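Local coordinates for protein aspartate aminotransferase (Thermotoga maritima, PDB 1O4S) that catalyses the pyridoxal-phosphate-dependent transfer of an amino group from L-aspartate to 2-oxoglutarate, giving oxaloacetate and L-glutamate, at residues Gly125-Val130 against Leu170-Thr175. Residues are numbered along the deposited sequence; the frame is centred on the assembly and turned at random.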
ATOM      1  N   GLY B 125      17.502  14.317   1.307  1.00 35.99           N
ATOM      2  CA  GLY B 125      18.609  14.751   0.474  1.00 36.36           C
ATOM      3  C   GLY B 125      19.518  13.661  -0.121  1.00 36.01           C
ATOM      4  O   GLY B 125      20.322  13.979  -1.007  1.00 37.60           O
ATOM      5  N   ASP B 126      19.437  12.418   0.369  1.00 34.67           N
ATOM      6  CA  ASP B 126      20.224  11.322  -0.190  1.00 33.55           C
ATOM      7  C   ASP B 126      19.912  11.190  -1.664  1.00 33.15           C
ATOM      8  O   ASP B 126      18.779  11.405  -2.085  1.00 34.04           O
ATOM      9  CB  ASP B 126      19.936   9.989   0.497  1.00 33.60           C
ATOM     10  CG  ASP B 126      20.624   9.832   1.849  1.00 33.89           C
ATOM     11  OD1 ASP B 126      21.457  10.675   2.228  1.00 36.75           O
ATOM     12  OD2 ASP B 126      20.422   8.850   2.587  1.00 33.69           O
ATOM     13  N   GLU B 127      20.916  10.820  -2.445  1.00 32.50           N
ATOM     14  CA  GLU B 127      20.802  10.724  -3.897  1.00 32.37           C
ATOM     15  C   GLU B 127      20.706   9.269  -4.410  1.00 31.64           C
ATOM     16  O   GLU B 127      21.387   8.355  -3.922  1.00 30.71           O
ATOM     17  CB  GLU B 127      21.991  11.433  -4.552  1.00 33.05           C
ATOM     18  CG  GLU B 127      22.257  11.035  -6.001  1.00 35.99           C
ATOM     19  CD  GLU B 127      23.456  11.763  -6.581  1.00 39.33           C
ATOM     20  OE1 GLU B 127      24.509  11.114  -6.844  1.00 41.36           O
ATOM     21  OE2 GLU B 127      23.336  12.993  -6.748  1.00 42.31           O
ATOM     22  N   VAL B 128      19.843   9.075  -5.399  1.00 30.87           N
ATOM     23  CA  VAL B 128      19.757   7.820  -6.123  1.00 30.48           C
ATOM     24  C   VAL B 128      20.088   8.112  -7.574  1.00 29.70           C
ATOM     25  O   VAL B 128      19.483   9.003  -8.173  1.00 28.15           O
ATOM     26  CB  VAL B 128      18.343   7.171  -6.049  1.00 29.84           C
ATOM     27  CG1 VAL B 128      18.327   5.837  -6.767  1.00 30.33           C
ATOM     28  CG2 VAL B 128      17.890   6.983  -4.593  1.00 30.46           C
ATOM     29  N   ILE B 129      21.035   7.350  -8.127  1.00 29.36           N
ATOM     30  CA  ILE B 129      21.301   7.384  -9.561  1.00 29.50           C
ATOM     31  C   ILE B 129      20.300   6.492 -10.287  1.00 29.78           C
ATOM     32  O   ILE B 129      20.117   5.328  -9.911  1.00 30.01           O
ATOM     33  CB  ILE B 129      22.756   6.953  -9.834  1.00 29.45           C
ATOM     34  CG1 ILE B 129      23.696   8.076  -9.385  1.00 30.35           C
ATOM     35  CG2 ILE B 129      22.977   6.620 -11.329  1.00 28.59           C
ATOM     36  CD1 ILE B 129      25.094   7.640  -9.171  1.00 32.41           C
ATOM     37  N   VAL B 130      19.627   7.032 -11.307  1.00 29.88           N
ATOM     38  CA  VAL B 130      18.768   6.229 -12.180  1.00 30.14           C
ATOM     39  C   VAL B 130      19.237   6.395 -13.627  1.00 29.98           C
ATOM     40  O   VAL B 130      19.977   7.318 -13.941  1.00 30.21           O
ATOM     41  CB  VAL B 130      17.270   6.591 -12.040  1.00 30.33           C
ATOM     42  CG1 VAL B 130      16.877   6.651 -10.564  1.00 30.42           C
ATOM     43  CG2 VAL B 130      16.963   7.895 -12.711  1.00 31.43           C
ATOM     44  N   LEU B 170      30.190  10.077 -11.336  1.00 41.34           N
ATOM     45  CA  LEU B 170      29.092  10.848 -10.718  1.00 41.40           C
ATOM     46  C   LEU B 170      28.875  10.600  -9.239  1.00 40.59           C
ATOM     47  O   LEU B 170      28.137  11.342  -8.618  1.00 41.08           O
ATOM     48  CB  LEU B 170      27.748  10.566 -11.415  1.00 41.86           C
ATOM     49  CG  LEU B 170      27.610  10.915 -12.901  1.00 42.76           C
ATOM     50  CD1 LEU B 170      26.191  10.598 -13.362  1.00 42.91           C
ATOM     51  CD2 LEU B 170      27.980  12.388 -13.197  1.00 44.05           C
ATOM     52  N   LEU B 171      29.473   9.557  -8.677  1.00 39.93           N
ATOM     53  CA  LEU B 171      29.258   9.246  -7.264  1.00 39.49           C
ATOM     54  C   LEU B 171      29.706  10.405  -6.374  1.00 39.41           C
ATOM     55  O   LEU B 171      30.809  10.955  -6.534  1.00 39.04           O
ATOM     56  CB  LEU B 171      30.020   7.986  -6.850  1.00 39.44           C
ATOM     57  CG  LEU B 171      29.565   6.660  -7.447  1.00 39.79           C
ATOM     58  CD1 LEU B 171      30.635   5.626  -7.262  1.00 39.60           C
ATOM     59  CD2 LEU B 171      28.264   6.201  -6.806  1.00 40.62           C
ATOM     60  N   VAL B 172      28.844  10.765  -5.430  1.00 38.97           N
ATOM     61  CA  VAL B 172      29.195  11.737  -4.403  1.00 38.58           C
ATOM     62  C   VAL B 172      28.909  11.137  -3.015  1.00 38.54           C
ATOM     63  O   VAL B 172      28.458   9.975  -2.901  1.00 38.83           O
ATOM     64  CB  VAL B 172      28.495  13.102  -4.661  1.00 38.47           C
ATOM     65  CG1 VAL B 172      29.204  13.841  -5.770  1.00 38.21           C
ATOM     66  CG2 VAL B 172      27.030  12.918  -5.042  1.00 38.17           C
ATOM     67  N   GLY B 173      29.206  11.899  -1.961  1.00 38.20           N
ATOM     68  CA  GLY B 173      28.984  11.440  -0.591  1.00 37.86           C
ATOM     69  C   GLY B 173      27.530  11.085  -0.287  1.00 37.19           C
ATOM     70  O   GLY B 173      27.227  10.142   0.447  1.00 36.69           O
ATOM     71  N   LYS B 174      26.627  11.854  -0.870  1.00 36.91           N
ATOM     72  CA  LYS B 174      25.204  11.703  -0.609  1.00 36.65           C
ATOM     73  C   LYS B 174      24.602  10.519  -1.403  1.00 34.99           C
ATOM     74  O   LYS B 174      23.533  10.055  -1.054  1.00 34.00           O
ATOM     75  CB  LYS B 174      24.470  13.035  -0.910  1.00 37.17           C
ATOM     76  CG  LYS B 174      24.114  13.259  -2.394  1.00 38.84           C
ATOM     77  CD  LYS B 174      24.104  14.743  -2.819  1.00 41.26           C
ATOM     78  CE  LYS B 174      22.777  15.441  -2.532  1.00 43.01           C
ATOM     79  NZ  LYS B 174      22.577  16.651  -3.398  1.00 44.41           N
ATOM     80  N   THR B 175      25.287  10.051  -2.457  1.00 34.30           N
ATOM     81  CA  THR B 175      24.812   8.906  -3.267  1.00 33.59           C
ATOM     82  C   THR B 175      24.636   7.635  -2.435  1.00 33.58           C
ATOM     83  O   THR B 175      25.612   6.951  -2.079  1.00 33.91           O
ATOM     84  CB  THR B 175      25.738   8.562  -4.435  1.00 33.39           C
ATOM     85  OG1 THR B 175      25.885   9.681  -5.310  1.00 32.00           O
ATOM     86  CG2 THR B 175      25.060   7.456  -5.320  1.00 33.99           C
TER
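E127 meets T175, the first residue of strand 175-180, through its carboxylate: the hydroxyl OG1 of T175 donates to OE1 of E127 at a short 2.5 Å, coming from above the carboxylate plane. With CG anti to the backbone N (chi1 161°), the extended chain of the glutamate carries the carboxylate to the turn before that strand, where OE1 also lies 3.6 Å from CG2 of V172, the two side chains crossing at about a right angle. The same OG1 accepts a nearly straight bond from N of V172 (3.2 Å), so the hydroxyl links the turn to the acid. A valine in place of T175 would keep the bulk but lack the hydroxyl, and would probably leave OE1 of E127 and the N-H of V172 without the atom that joins them. These residues sit where two neighbouring parallel strands, 127-132 and 175-180, begin in the large seven-stranded sheet of the fold-type I aminotransferases, away from the cofactor. The pairing starts with N of E127 bonding to O of K174 at 3.1 Å and continues with a backbone hydrogen bond between E127 and K176. K174 lays its aliphatic chain along this start: CG packs 3.5 Å from CB of E127, and bends at chi2 and chi3 bring CE to 3.2 Å from O of G125. Further along, CD1 of I129 rests 3.9 Å from CG2 of T175, while V152 of strand 148-153 touches both I129 and L170.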